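Local coordinates for uncharacterized protein (Bacteroides ovatus, PDB 3NQK), which is of unknown function but probably pairs an N-terminal E-set-like domain with a beta-rich C-terminal region of the BT_3044-like family, at residues Ser168-Thr173 and Thr181-Thr186; Tyr172-Gly177 and Pro291-Val296; Glu240-Leu245 and Asp276-Thr281; Ile271-Asp276 and Gly298-Leu303. One frame throughout, in Å; residues are numbered along the deposited sequence.

In the fold
All four contacts join neighbouring strands of one antiparallel sheet in the C-terminal, BT_3044-like region. Contacts 1 and 2 start from the same strand, 169-175, which pairs with 178-184 on one side and 292-307 on the other, and they share Tyr172 and Thr173. Contacts 3 and 4 share Asp276 on strand 264-279, paired there with 244-257 and 292-307. Contact 2 lies at the surface and is rich in tyrosine, lysine and arginine; its Arg295 forms a salt bridge with Asp276. Contacts 1 and 3 are partly buried, mixing backbone bonds with aromatic packing and bridging waters. Contact 4, half of whose touching residues are buried, packs isoleucine, phenylalanine and selenomethionine.

Contact 1: residues Ser168-Thr173 and Thr181-Thr186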
loop_
_atom_site.group_PDB
_atom_site.type_symbol
_atom_site.label_atom_id
_atom_site.label_comp_id
_atom_site.label_asym_id
_atom_site.label_seq_id
_atom_site.Cartn_x
_atom_site.Cartn_y
_atom_site.Cartn_z
ATOM N N SER A 168 -10.265 23.839 22.185
ATOM C CA SER A 168 -11.584 24.028 22.825
ATOM C C SER A 168 -11.641 23.433 24.218
ATOM O O SER A 168 -12.717 23.359 24.817
ATOM C CB SER A 168 -12.700 23.424 21.969
ATOM O OG SER A 168 -13.011 24.260 20.882
HETATM N N MSE A 169 -10.498 22.969 24.724
HETATM C CA MSE A 169 -10.442 22.402 26.077
HETATM C C MSE A 169 -9.993 23.468 27.036
HETATM O O MSE A 169 -8.871 23.987 26.927
HETATM C CB MSE A 169 -9.479 21.213 26.146
HETATM C CG MSE A 169 -9.446 20.557 27.520
HETATM SE SE MSE A 169 -8.123 19.203 27.685
HETATM C CE MSE A 169 -6.570 20.375 27.689
ATOM N N LYS A 170 -10.858 23.812 27.968
ATOM C CA LYS A 170 -10.556 24.849 28.937
ATOM C C LYS A 170 -10.198 24.252 30.285
ATOM O O LYS A 170 -10.823 23.276 30.741
ATOM C CB LYS A 170 -11.736 25.796 29.081
ATOM C CG LYS A 170 -12.000 26.680 27.837
ATOM C CD LYS A 170 -13.017 27.753 28.156
ATOM C CE LYS A 170 -13.095 28.803 27.076
ATOM N NZ LYS A 170 -13.772 30.040 27.592
ATOM N N VAL A 171 -9.196 24.834 30.928
ATOM C CA VAL A 171 -8.762 24.372 32.226
ATOM C C VAL A 171 -8.830 25.500 33.256
ATOM O O VAL A 171 -8.088 26.479 33.188
ATOM C CB VAL A 171 -7.376 23.820 32.144
ATOM C CG1 VAL A 171 -6.892 23.400 33.517
ATOM C CG2 VAL A 171 -7.347 22.627 31.155
ATOM N N TYR A 172 -9.759 25.372 34.181
ATOM C CA TYR A 172 -9.984 26.394 35.201
ATOM C C TYR A 172 -9.335 26.000 36.514
ATOM O O TYR A 172 -9.452 24.861 36.949
ATOM C CB TYR A 172 -11.475 26.571 35.440
ATOM C CG TYR A 172 -12.300 26.861 34.194
ATOM C CD1 TYR A 172 -12.822 25.824 33.426
ATOM C CD2 TYR A 172 -12.623 28.175 33.835
ATOM C CE1 TYR A 172 -13.624 26.080 32.318
ATOM C CE2 TYR A 172 -13.410 28.440 32.722
ATOM C CZ TYR A 172 -13.909 27.385 31.968
ATOM O OH TYR A 172 -14.684 27.637 30.866
ATOM N N THR A 173 -8.703 26.965 37.170
ATOM C CA THR A 173 -8.108 26.746 38.480
ATOM C C THR A 173 -9.129 26.968 39.570
ATOM O O THR A 173 -9.785 27.959 39.578
ATOM C CB THR A 173 -6.987 27.747 38.733
ATOM O OG1 THR A 173 -5.979 27.596 37.745
ATOM C CG2 THR A 173 -6.385 27.543 40.108
ATOM N N THR A 181 -13.076 32.101 36.818
ATOM C CA THR A 181 -13.714 32.479 35.547
ATOM C C THR A 181 -12.695 32.444 34.380
ATOM O O THR A 181 -13.066 32.192 33.236
ATOM C CB THR A 181 -14.375 33.901 35.642
ATOM O OG1 THR A 181 -13.376 34.883 35.935
ATOM C CG2 THR A 181 -15.458 33.935 36.743
ATOM N N ASN A 182 -11.421 32.720 34.689
ATOM C CA ASN A 182 -10.330 32.650 33.697
ATOM C C ASN A 182 -9.926 31.218 33.455
ATOM O O ASN A 182 -9.799 30.441 34.397
ATOM C CB ASN A 182 -9.085 33.422 34.187
ATOM C CG ASN A 182 -9.301 34.941 34.243
ATOM O OD1 ASN A 182 -9.546 35.585 33.219
ATOM N ND2 ASN A 182 -9.129 35.526 35.443
ATOM N N ALA A 183 -9.652 30.878 32.209
ATOM C CA ALA A 183 -9.259 29.525 31.870
ATOM C C ALA A 183 -8.024 29.534 31.023
ATOM O O ALA A 183 -7.787 30.474 30.252
ATOM C CB ALA A 183 -10.380 28.817 31.142
ATOM N N ARG A 184 -7.228 28.480 31.171
ATOM C CA ARG A 184 -6.036 28.285 30.386
ATOM C C ARG A 184 -6.307 27.242 29.305
ATOM O O ARG A 184 -7.212 26.401 29.448
ATOM C CB ARG A 184 -4.900 27.823 31.281
ATOM C CG ARG A 184 -4.127 28.974 31.971
ATOM C CD ARG A 184 -3.337 28.494 33.217
ATOM N NE ARG A 184 -3.005 27.070 33.161
ATOM C CZ ARG A 184 -2.499 26.378 34.178
ATOM N NH1 ARG A 184 -2.192 26.991 35.322
ATOM N NH2 ARG A 184 -2.280 25.073 34.048
ATOM N N THR A 185 -5.544 27.309 28.213
ATOM C CA THR A 185 -5.673 26.344 27.118
ATOM C C THR A 185 -4.330 26.095 26.477
ATOM O O THR A 185 -3.405 26.904 26.605
ATOM C CB THR A 185 -6.629 26.849 26.016
ATOM O OG1 THR A 185 -6.047 27.970 25.349
ATOM C CG2 THR A 185 -7.929 27.258 26.590
ATOM N N THR A 186 -4.214 24.963 25.800
ATOM C CA THR A 186 -3.044 24.667 24.970
ATOM C C THR A 186 -3.543 24.223 23.605
ATOM O O THR A 186 -4.716 23.974 23.430
ATOM C CB THR A 186 -2.163 23.575 25.578
ATOM O OG1 THR A 186 -0.916 23.530 24.882
ATOM C CG2 THR A 186 -2.843 22.223 25.493
HETATM O O HOH W 1 -6.464 23.185 26.048
HETATM O O HOH W 2 -7.816 29.553 36.180
#
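The beta hairpin of strands 169-175 and 178-184 is tied together where Val171 pairs with Arg184. Val171 N donates to Arg184 O (2.9 Å), and Arg184 N returns a straighter bond to Val171 O (3.0 Å). Beside this pair, Tyr172 turns its ring to Ala183: CG lies beside the backbone N and anti to the carbonyl carbon (chi1 -54°), and Ala183 CB rests over one ring face, off-centre, 3.4 Å from Tyr172 CE2. Thr181 O meets the same ring at its edge, in the ring plane. An alanine in place of Tyr172 would probably leave Ala183 CB without its aromatic partner and open a gap beside Thr181 O. Toward the other end, Thr185 CG2 packs on Met169 O at 3.4 Å. Two waters extend the pairing where the strands diverge: one accepts from Thr186 N and lies within bonding distance of Met169 O, the other accepts from Thr173 N and donates to Asn182 O (2.8 Å). Val171 and Arg184 both point to the face where Leu205 packs on them, whereas the backbone of Lys170 and Tyr172 bonds to strand 292-307. The pairing is an antiparallel beta hairpin whose strands splay, with direct bonds at Val171-Arg184 and waters farther out.

Contact 2: residues Tyr172-Gly177 and Pro291-Val296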
loop_
_atom_site.group_PDB
_atom_site.type_symbol
_atom_site.label_atom_id
_atom_site.label_comp_id
_atom_site.label_asym_id
_atom_site.label_seq_id
_atom_site.Cartn_x
_atom_site.Cartn_y
_atom_site.Cartn_z
ATOM N N TYR A 172 -9.759 25.372 34.181
ATOM C CA TYR A 172 -9.984 26.394 35.201
ATOM C C TYR A 172 -9.335 26.000 36.514
ATOM O O TYR A 172 -9.452 24.861 36.949
ATOM C CB TYR A 172 -11.475 26.571 35.440
ATOM C CG TYR A 172 -12.300 26.861 34.194
ATOM C CD1 TYR A 172 -12.822 25.824 33.426
ATOM C CD2 TYR A 172 -12.623 28.175 33.835
ATOM C CE1 TYR A 172 -13.624 26.080 32.318
ATOM C CE2 TYR A 172 -13.410 28.440 32.722
ATOM C CZ TYR A 172 -13.909 27.385 31.968
ATOM O OH TYR A 172 -14.684 27.637 30.866
ATOM N N THR A 173 -8.703 26.965 37.170
ATOM C CA THR A 173 -8.108 26.746 38.480
ATOM C C THR A 173 -9.129 26.968 39.570
ATOM O O THR A 173 -9.785 27.959 39.578
ATOM C CB THR A 173 -6.987 27.747 38.733
ATOM O OG1 THR A 173 -5.979 27.596 37.745
ATOM C CG2 THR A 173 -6.385 27.543 40.108
ATOM N N TYR A 174 -9.228 26.063 40.515
ATOM C CA TYR A 174 -10.071 26.310 41.680
ATOM C C TYR A 174 -9.440 27.373 42.548
ATOM O O TYR A 174 -8.299 27.230 42.999
ATOM C CB TYR A 174 -10.264 25.045 42.508
ATOM C CG TYR A 174 -11.377 24.141 42.021
ATOM C CD1 TYR A 174 -11.240 23.402 40.852
ATOM C CD2 TYR A 174 -12.533 23.975 42.764
ATOM C CE1 TYR A 174 -12.249 22.543 40.416
ATOM C CE2 TYR A 174 -13.548 23.115 42.339
ATOM C CZ TYR A 174 -13.392 22.402 41.167
ATOM O OH TYR A 174 -14.381 21.560 40.750
ATOM N N ILE A 175 -10.178 28.456 42.753
ATOM C CA ILE A 175 -9.779 29.517 43.660
ATOM C C ILE A 175 -10.892 29.699 44.704
ATOM O O ILE A 175 -12.033 30.029 44.353
ATOM C CB ILE A 175 -9.577 30.839 42.911
ATOM C CG1 ILE A 175 -8.439 30.719 41.909
ATOM C CG2 ILE A 175 -9.295 31.966 43.884
ATOM C CD1 ILE A 175 -8.118 32.039 41.190
ATOM N N ASN A 176 -10.563 29.480 45.974
ATOM C CA ASN A 176 -11.559 29.557 47.061
ATOM C C ASN A 176 -12.691 28.552 46.876
ATOM O O ASN A 176 -13.868 28.907 47.002
ATOM C CB ASN A 176 -12.172 30.974 47.169
ATOM C CG ASN A 176 -11.130 32.055 47.387
ATOM O OD1 ASN A 176 -11.222 33.141 46.802
ATOM N ND2 ASN A 176 -10.119 31.765 48.233
ATOM N N GLY A 177 -12.345 27.322 46.510
ATOM C CA GLY A 177 -13.335 26.237 46.427
ATOM C C GLY A 177 -14.255 26.243 45.202
ATOM O O GLY A 177 -15.089 25.354 45.055
ATOM N N PRO A 291 -2.025 20.725 46.832
ATOM C CA PRO A 291 -2.551 20.396 45.534
ATOM C C PRO A 291 -3.304 21.544 44.919
ATOM O O PRO A 291 -3.994 22.264 45.623
ATOM C CB PRO A 291 -3.503 19.245 45.831
ATOM C CG PRO A 291 -2.935 18.585 47.020
ATOM C CD PRO A 291 -2.335 19.687 47.835
ATOM N N ILE A 292 -3.140 21.736 43.609
ATOM C CA ILE A 292 -3.915 22.726 42.866
ATOM C C ILE A 292 -4.998 22.003 42.074
ATOM O O ILE A 292 -4.703 21.238 41.181
ATOM C CB ILE A 292 -3.046 23.492 41.903
ATOM C CG1 ILE A 292 -1.974 24.268 42.654
ATOM C CG2 ILE A 292 -3.878 24.429 41.076
ATOM C CD1 ILE A 292 -0.884 24.827 41.743
ATOM N N LYS A 293 -6.247 22.229 42.437
ATOM C CA LYS A 293 -7.375 21.552 41.794
ATOM C C LYS A 293 -7.764 22.267 40.506
ATOM O O LYS A 293 -7.799 23.493 40.459
ATOM C CB LYS A 293 -8.569 21.533 42.754
ATOM C CG LYS A 293 -9.716 20.603 42.347
ATOM C CD LYS A 293 -10.787 20.523 43.453
ATOM C CE LYS A 293 -11.769 19.375 43.203
ATOM N NZ LYS A 293 -12.641 19.112 44.393
ATOM N N TYR A 294 -8.085 21.499 39.469
ATOM C CA TYR A 294 -8.493 22.080 38.206
ATOM C C TYR A 294 -9.776 21.482 37.735
ATOM O O TYR A 294 -10.008 20.302 37.907
ATOM C CB TYR A 294 -7.434 21.858 37.130
ATOM C CG TYR A 294 -6.090 22.511 37.407
ATOM C CD1 TYR A 294 -5.891 23.868 37.195
ATOM C CD2 TYR A 294 -5.008 21.750 37.790
ATOM C CE1 TYR A 294 -4.654 24.452 37.441
ATOM C CE2 TYR A 294 -3.779 22.313 38.017
ATOM C CZ TYR A 294 -3.598 23.652 37.856
ATOM O OH TYR A 294 -2.350 24.183 38.108
ATOM N N ARG A 295 -10.610 22.308 37.112
ATOM C CA ARG A 295 -11.748 21.821 36.383
ATOM C C ARG A 295 -11.400 21.850 34.906
ATOM O O ARG A 295 -11.014 22.887 34.387
ATOM C CB ARG A 295 -12.964 22.702 36.635
ATOM C CG ARG A 295 -14.158 22.414 35.690
ATOM C CD ARG A 295 -14.711 21.041 35.916
ATOM N NE ARG A 295 -15.309 20.933 37.235
ATOM C CZ ARG A 295 -16.570 21.251 37.513
ATOM N NH1 ARG A 295 -17.391 21.657 36.550
ATOM N NH2 ARG A 295 -17.016 21.144 38.752
ATOM N N VAL A 296 -11.508 20.704 34.239
ATOM C CA VAL A 296 -11.225 20.604 32.790
ATOM C C VAL A 296 -12.528 20.392 32.063
ATOM O O VAL A 296 -13.285 19.486 32.402
ATOM C CB VAL A 296 -10.332 19.407 32.474
ATOM C CG1 VAL A 296 -9.927 19.423 31.000
ATOM C CG2 VAL A 296 -9.109 19.392 33.366
HETATM O O HOH W 3 -7.003 24.742 43.986
#
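Tyr174 and Lys293 make the tightly packed part of this antiparallel pairing between strands 169-175 and 292-307. The lysine chain, with CG anti to the backbone N (chi1 -167°) and extended beyond it, runs across the ring and sets CD over its centre, 3.7 Å from the Tyr174 ring centroid in a CH-pi contact. Along the backbone, Tyr174 N bonds to Lys293 O (2.9 Å), and Tyr172 and Arg295 exchange two backbone bonds, N to O each way, of 2.8 Å. Thr173 and Tyr294 lie side by side on the other face, with Thr173 OG1 at the ring edge, 3.4 Å from Tyr294 CE1. The looser side has a water bridging Tyr174 O and Lys293 N, and Lys293 NZ continuing past the ring, too far for more than a weak cation-pi attraction. A serine in place of Tyr174 has no ring or phenolic hydroxyl, and would probably leave the aliphatic part of Lys293 uncovered and Arg295 NH2 without its weak partner. That hydroxyl accepts a weak bond from Arg295 NH2 (3.3 Å) and has a second weak bond with Asp276 OD2; the main partners of the guanidinium are Asp276 at NE and Glu274 at NH1. The arginine charge is probably balanced mostly by these two acids of strand 264-279, with Tyr174 adding a CH-pi face and weak bonds from its hydroxyl.

Contact 3: residues Glu240-Leu245 and Asp276-Thr281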
loop_
_atom_site.group_PDB
_atom_site.type_symbol
_atom_site.label_atom_id
_atom_site.label_comp_id
_atom_site.label_asym_id
_atom_site.label_seq_id
_atom_site.Cartn_x
_atom_site.Cartn_y
_atom_site.Cartn_z
ATOM N N GLU A 240 -4.493 9.221 43.304
ATOM C CA GLU A 240 -3.847 10.284 44.077
ATOM C C GLU A 240 -4.171 11.675 43.506
ATOM O O GLU A 240 -4.287 12.651 44.263
ATOM C CB GLU A 240 -2.336 10.070 44.141
ATOM C CG GLU A 240 -1.652 10.857 45.267
ATOM C CD GLU A 240 -0.175 10.490 45.454
ATOM O OE1 GLU A 240 0.346 9.636 44.679
ATOM O OE2 GLU A 240 0.469 11.081 46.363
HETATM N N MSE A 241 -4.370 11.757 42.188
HETATM C CA MSE A 241 -4.731 13.027 41.562
HETATM C C MSE A 241 -6.195 13.389 41.802
HETATM O O MSE A 241 -6.656 14.417 41.333
HETATM C CB MSE A 241 -4.441 13.009 40.053
HETATM C CG MSE A 241 -5.347 12.125 39.230
HETATM SE SE MSE A 241 -5.364 12.673 37.357
HETATM C CE MSE A 241 -5.740 10.955 36.604
ATOM N N GLU A 242 -6.915 12.545 42.546
ATOM C CA GLU A 242 -8.322 12.790 42.858
ATOM C C GLU A 242 -9.127 13.115 41.580
ATOM O O GLU A 242 -9.854 14.123 41.517
ATOM C CB GLU A 242 -8.476 13.933 43.894
ATOM C CG GLU A 242 -7.873 13.640 45.317
ATOM C CD GLU A 242 -8.545 12.437 46.033
ATOM O OE1 GLU A 242 -9.790 12.266 45.916
ATOM O OE2 GLU A 242 -7.824 11.675 46.720
ATOM N N PHE A 243 -8.979 12.266 40.569
ATOM C CA PHE A 243 -9.743 12.400 39.363
ATOM C C PHE A 243 -11.193 12.160 39.650
ATOM O O PHE A 243 -11.537 11.262 40.409
ATOM C CB PHE A 243 -9.278 11.395 38.336
ATOM C CG PHE A 243 -10.092 11.394 37.082
ATOM C CD1 PHE A 243 -9.848 12.328 36.080
ATOM C CD2 PHE A 243 -11.093 10.438 36.883
ATOM C CE1 PHE A 243 -10.589 12.320 34.891
ATOM C CE2 PHE A 243 -11.836 10.419 35.697
ATOM C CZ PHE A 243 -11.589 11.365 34.706
ATOM N N GLU A 244 -12.056 12.929 38.986
ATOM C CA GLU A 244 -13.495 12.821 39.185
ATOM C C GLU A 244 -14.245 13.228 37.901
ATOM O O GLU A 244 -14.202 14.379 37.481
ATOM C CB GLU A 244 -13.921 13.704 40.357
ATOM C CG GLU A 244 -15.277 13.343 40.968
ATOM C CD GLU A 244 -15.779 14.416 41.957
ATOM O OE1 GLU A 244 -14.952 15.268 42.389
ATOM O OE2 GLU A 244 -17.000 14.420 42.273
ATOM N N LEU A 245 -14.890 12.261 37.270
ATOM C CA LEU A 245 -15.621 12.505 36.045
ATOM C C LEU A 245 -16.914 13.246 36.355
ATOM O O LEU A 245 -17.594 12.937 37.332
ATOM C CB LEU A 245 -15.931 11.179 35.364
ATOM C CG LEU A 245 -16.539 11.251 33.968
ATOM C CD1 LEU A 245 -15.563 11.877 32.987
ATOM C CD2 LEU A 245 -16.968 9.844 33.498
ATOM N N ASP A 276 -12.678 16.867 37.054
ATOM C CA ASP A 276 -11.822 17.542 38.008
ATOM C C ASP A 276 -10.616 16.691 38.251
ATOM O O ASP A 276 -10.704 15.460 38.184
ATOM C CB ASP A 276 -12.541 17.723 39.354
ATOM C CG ASP A 276 -13.557 18.840 39.342
ATOM O OD1 ASP A 276 -13.412 19.782 38.530
ATOM O OD2 ASP A 276 -14.479 18.798 40.198
ATOM N N PHE A 277 -9.493 17.336 38.585
ATOM C CA PHE A 277 -8.317 16.636 39.105
ATOM C C PHE A 277 -7.407 17.603 39.811
ATOM O O PHE A 277 -7.618 18.806 39.773
ATOM C CB PHE A 277 -7.567 15.928 37.999
ATOM C CG PHE A 277 -6.608 16.797 37.263
ATOM C CD1 PHE A 277 -7.052 17.664 36.280
ATOM C CD2 PHE A 277 -5.245 16.691 37.493
ATOM C CE1 PHE A 277 -6.151 18.457 35.565
ATOM C CE2 PHE A 277 -4.336 17.491 36.790
ATOM C CZ PHE A 277 -4.792 18.368 35.828
ATOM N N GLN A 278 -6.400 17.071 40.481
ATOM C CA GLN A 278 -5.447 17.888 41.239
ATOM C C GLN A 278 -4.057 17.614 40.771
ATOM O O GLN A 278 -3.711 16.460 40.492
ATOM C CB GLN A 278 -5.520 17.549 42.726
ATOM C CG GLN A 278 -6.856 17.777 43.333
ATOM C CD GLN A 278 -6.850 17.624 44.842
ATOM O OE1 GLN A 278 -5.953 16.977 45.428
ATOM N NE2 GLN A 278 -7.840 18.211 45.485
ATOM N N ASP A 279 -3.232 18.665 40.736
ATOM C CA ASP A 279 -1.816 18.537 40.420
ATOM C C ASP A 279 -1.094 18.657 41.716
ATOM O O ASP A 279 -1.197 19.668 42.394
ATOM C CB ASP A 279 -1.372 19.637 39.435
ATOM C CG ASP A 279 0.148 19.655 39.197
ATOM O OD1 ASP A 279 0.886 19.033 39.980
ATOM O OD2 ASP A 279 0.595 20.348 38.258
ATOM N N PHE A 280 -0.389 17.603 42.090
ATOM C CA PHE A 280 0.248 17.543 43.395
ATOM C C PHE A 280 1.741 17.279 43.278
ATOM O O PHE A 280 2.380 16.858 44.240
ATOM C CB PHE A 280 -0.407 16.454 44.227
ATOM C CG PHE A 280 -0.292 15.094 43.629
ATOM C CD1 PHE A 280 -1.164 14.684 42.645
ATOM C CD2 PHE A 280 0.700 14.221 44.045
ATOM C CE1 PHE A 280 -1.061 13.428 42.092
ATOM C CE2 PHE A 280 0.810 12.960 43.492
ATOM C CZ PHE A 280 -0.073 12.564 42.516
ATOM N N THR A 281 2.301 17.569 42.110
ATOM C CA THR A 281 3.700 17.290 41.849
ATOM C C THR A 281 4.412 18.477 41.218
ATOM O O THR A 281 5.504 18.339 40.707
ATOM C CB THR A 281 3.830 16.082 40.907
ATOM O OG1 THR A 281 3.204 16.376 39.645
ATOM C CG2 THR A 281 3.175 14.892 41.512
HETATM O O HOH W 4 -3.829 15.198 45.282
#
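Phe280 reaches Glu240 because its CG stands between the backbone N and the carbonyl carbon (chi1 61°), while Glu240 sends CG anti to its own backbone N (chi1 -162°) and runs on extended across the ring. Glu240 CG lies over one face, 4.0 Å from the Phe280 ring centroid, and the carboxylate is tilted 30° from the ring plane; Thr281 CG2 lies on the opposite face. Met241 CB touches Phe280 CE1 at 4.0 Å, and SE of this selenomethionine packs on Phe277 CB and approaches the Phe277 ring obliquely, 5.0 Å from the centroid, a Met-aromatic contact. The backbone binds the two runs at separate points. Gln278 N donates to Met241 O (2.8 Å). Further along, Asp276 N donates to Glu244 O (2.9 Å) and Glu244 N to Asp276 O (3.0 Å), a true antiparallel pair. Three residue steps from Met241 to Glu244 thus face two from Gln278 to Asp276, the extra one taken up around Glu242, whose phi is positive. Gln278 lies alongside Glu242, and a water lies between Gln278 OE1 and Glu240 O, with more acceptors about it than it has protons. The side chains of Glu244 and Asp276 lie side by side, carboxylate planes steeply inclined, with Glu244 OE1 4.2 Å from Asp276 OD2, a likely repulsion eased by the salt bridge from Asp276 to Arg295. Beyond the strand, Thr281 N bonds to Asp279 OD1 (2.9 Å). The segments show the open end of the hairpin 244-257/264-279, where regular antiparallel pairing gives way to loops and one begins with an Asx turn.

Contact 4: residues Ile271-Asp276 and Gly298-Leu303; sequences IMFEYD and GSMTLL
Ile271 N donates to Met300 O over 2.9 Å, and Met300 N answers to Ile271 O (3.1 Å). This is the first rung of an antiparallel pairing between neighbouring strands 264-279 and 292-307. The second rung joins Phe273 and Gly298: Phe273 N meets Gly298 O at 3.1 Å, and Gly298 N meets Phe273 O at 3.2 Å. Between them stands the non-hydrogen-bonded pair Met272-Ser299, where Met272 CG packs on Ser299 CB. Gly298 O also takes a CA-H contact from Met272 and lies over one face of the Phe273 ring. The chain turns a corner at Gly298; its backbone angles (phi 142°, psi -139°) would press a CB into the carbonyl O of the residue before. On the face bearing Ile271, Phe273 and Met300, the side chains pack together. Phe273 CG takes the position between backbone N and carbonyl carbon (chi1 54°), turning its ring toward the partner strand, and the bent chain of selenomethionine Met300 crosses it obliquely. Selenomethionine Met169 of contact 1 and Tyr164 pack on the same group. The methyl CE of Met300 touches both neighbours, 3.8 Å from Ile271 CD1 and 3.7 Å from Phe273 CZ.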
loop_
_atom_site.group_PDB
_atom_site.type_symbol
_atom_site.label_atom_id
_atom_site.label_comp_id
_atom_site.label_asym_id
_atom_site.label_seq_id
_atom_site.Cartn_x
_atom_site.Cartn_y
_atom_site.Cartn_z
ATOM N N ILE A 271 -14.043 14.248 20.954
ATOM C CA ILE A 271 -14.445 13.752 22.265
ATOM C C ILE A 271 -14.840 14.913 23.168
ATOM O O ILE A 271 -14.187 15.954 23.171
ATOM C CB ILE A 271 -13.327 12.886 22.930
ATOM C CG1 ILE A 271 -12.042 13.677 23.090
ATOM C CG2 ILE A 271 -13.040 11.689 22.097
ATOM C CD1 ILE A 271 -10.971 12.932 23.907
HETATM N N MSE A 272 -15.934 14.725 23.919
HETATM C CA MSE A 272 -16.496 15.776 24.789
HETATM C C MSE A 272 -16.572 15.289 26.227
HETATM O O MSE A 272 -17.113 14.231 26.504
HETATM C CB MSE A 272 -17.878 16.172 24.286
HETATM C CG MSE A 272 -17.844 16.899 22.949
HETATM SE SE MSE A 272 -19.446 16.628 21.892
HETATM C CE MSE A 272 -18.927 15.023 20.875
ATOM N N PHE A 273 -16.059 16.084 27.144
ATOM C CA PHE A 273 -15.871 15.629 28.497
ATOM C C PHE A 273 -15.730 16.768 29.461
ATOM O O PHE A 273 -15.515 17.902 29.070
ATOM C CB PHE A 273 -14.608 14.795 28.556
ATOM C CG PHE A 273 -13.401 15.505 28.019
ATOM C CD1 PHE A 273 -13.072 15.418 26.687
ATOM C CD2 PHE A 273 -12.650 16.322 28.828
ATOM C CE1 PHE A 273 -11.985 16.090 26.189
ATOM C CE2 PHE A 273 -11.548 17.001 28.328
ATOM C CZ PHE A 273 -11.219 16.884 27.019
ATOM N N GLU A 274 -15.767 16.433 30.736
ATOM C CA GLU A 274 -15.606 17.398 31.793
ATOM C C GLU A 274 -15.199 16.660 33.034
ATOM O O GLU A 274 -15.804 15.667 33.376
ATOM C CB GLU A 274 -16.913 18.141 32.024
ATOM C CG GLU A 274 -16.859 19.181 33.163
ATOM C CD GLU A 274 -18.084 20.126 33.174
ATOM O OE1 GLU A 274 -19.167 19.733 32.650
ATOM O OE2 GLU A 274 -17.950 21.254 33.702
ATOM N N TYR A 275 -14.132 17.106 33.688
ATOM C CA TYR A 275 -13.668 16.431 34.916
ATOM C C TYR A 275 -12.881 17.337 35.837
ATOM O O TYR A 275 -12.468 18.425 35.459
ATOM C CB TYR A 275 -12.819 15.201 34.566
ATOM C CG TYR A 275 -11.538 15.495 33.775
ATOM C CD1 TYR A 275 -10.385 15.930 34.405
ATOM C CD2 TYR A 275 -11.478 15.255 32.414
ATOM C CE1 TYR A 275 -9.202 16.172 33.670
ATOM C CE2 TYR A 275 -10.329 15.488 31.683
ATOM C CZ TYR A 275 -9.190 15.938 32.308
ATOM O OH TYR A 275 -8.036 16.156 31.545
ATOM N N ASP A 276 -12.678 16.867 37.054
ATOM C CA ASP A 276 -11.822 17.542 38.008
ATOM C C ASP A 276 -10.616 16.691 38.251
ATOM O O ASP A 276 -10.704 15.460 38.184
ATOM C CB ASP A 276 -12.541 17.723 39.354
ATOM C CG ASP A 276 -13.557 18.840 39.342
ATOM O OD1 ASP A 276 -13.412 19.782 38.530
ATOM O OD2 ASP A 276 -14.479 18.798 40.198
ATOM N N GLY A 298 -14.608 20.756 28.014
ATOM C CA GLY A 298 -14.683 21.109 26.593
ATOM C C GLY A 298 -14.589 19.896 25.681
ATOM O O GLY A 298 -15.163 18.829 25.971
ATOM N N SER A 299 -13.856 20.050 24.585
ATOM C CA SER A 299 -13.652 18.960 23.647
ATOM C C SER A 299 -12.280 19.008 23.001
ATOM O O SER A 299 -11.598 20.018 23.031
ATOM C CB SER A 299 -14.706 19.005 22.556
ATOM O OG SER A 299 -14.595 20.204 21.794
HETATM N N MSE A 300 -11.903 17.886 22.416
HETATM C CA MSE A 300 -10.695 17.758 21.644
HETATM C C MSE A 300 -11.076 16.991 20.424
HETATM O O MSE A 300 -12.033 16.221 20.453
HETATM C CB MSE A 300 -9.630 16.986 22.429
HETATM C CG MSE A 300 -9.100 17.728 23.652
HETATM SE SE MSE A 300 -7.544 16.901 24.420
HETATM C CE MSE A 300 -8.327 15.391 25.220
ATOM N N THR A 301 -10.341 17.170 19.350
ATOM C CA THR A 301 -10.673 16.498 18.102
ATOM C C THR A 301 -9.423 15.973 17.446
ATOM O O THR A 301 -8.453 16.672 17.333
ATOM C CB THR A 301 -11.378 17.464 17.132
ATOM O OG1 THR A 301 -12.537 18.004 17.761
ATOM C CG2 THR A 301 -11.778 16.754 15.813
ATOM N N LEU A 302 -9.462 14.714 17.036
ATOM C CA LEU A 302 -8.350 14.085 16.357
ATOM C C LEU A 302 -8.676 14.002 14.888
ATOM O O LEU A 302 -9.787 13.613 14.522
ATOM C CB LEU A 302 -8.133 12.686 16.919
ATOM C CG LEU A 302 -7.238 11.772 16.107
ATOM C CD1 LEU A 302 -5.769 12.260 16.177
ATOM C CD2 LEU A 302 -7.368 10.321 16.600
ATOM N N LEU A 303 -7.739 14.409 14.049
ATOM C CA LEU A 303 -7.899 14.339 12.579
ATOM C C LEU A 303 -7.048 13.248 12.028
ATOM O O LEU A 303 -5.925 13.067 12.441
ATOM C CB LEU A 303 -7.487 15.649 11.932
ATOM C CG LEU A 303 -7.258 15.656 10.402
ATOM C CD1 LEU A 303 -8.509 15.306 9.648
ATOM C CD2 LEU A 303 -6.741 17.017 9.953
#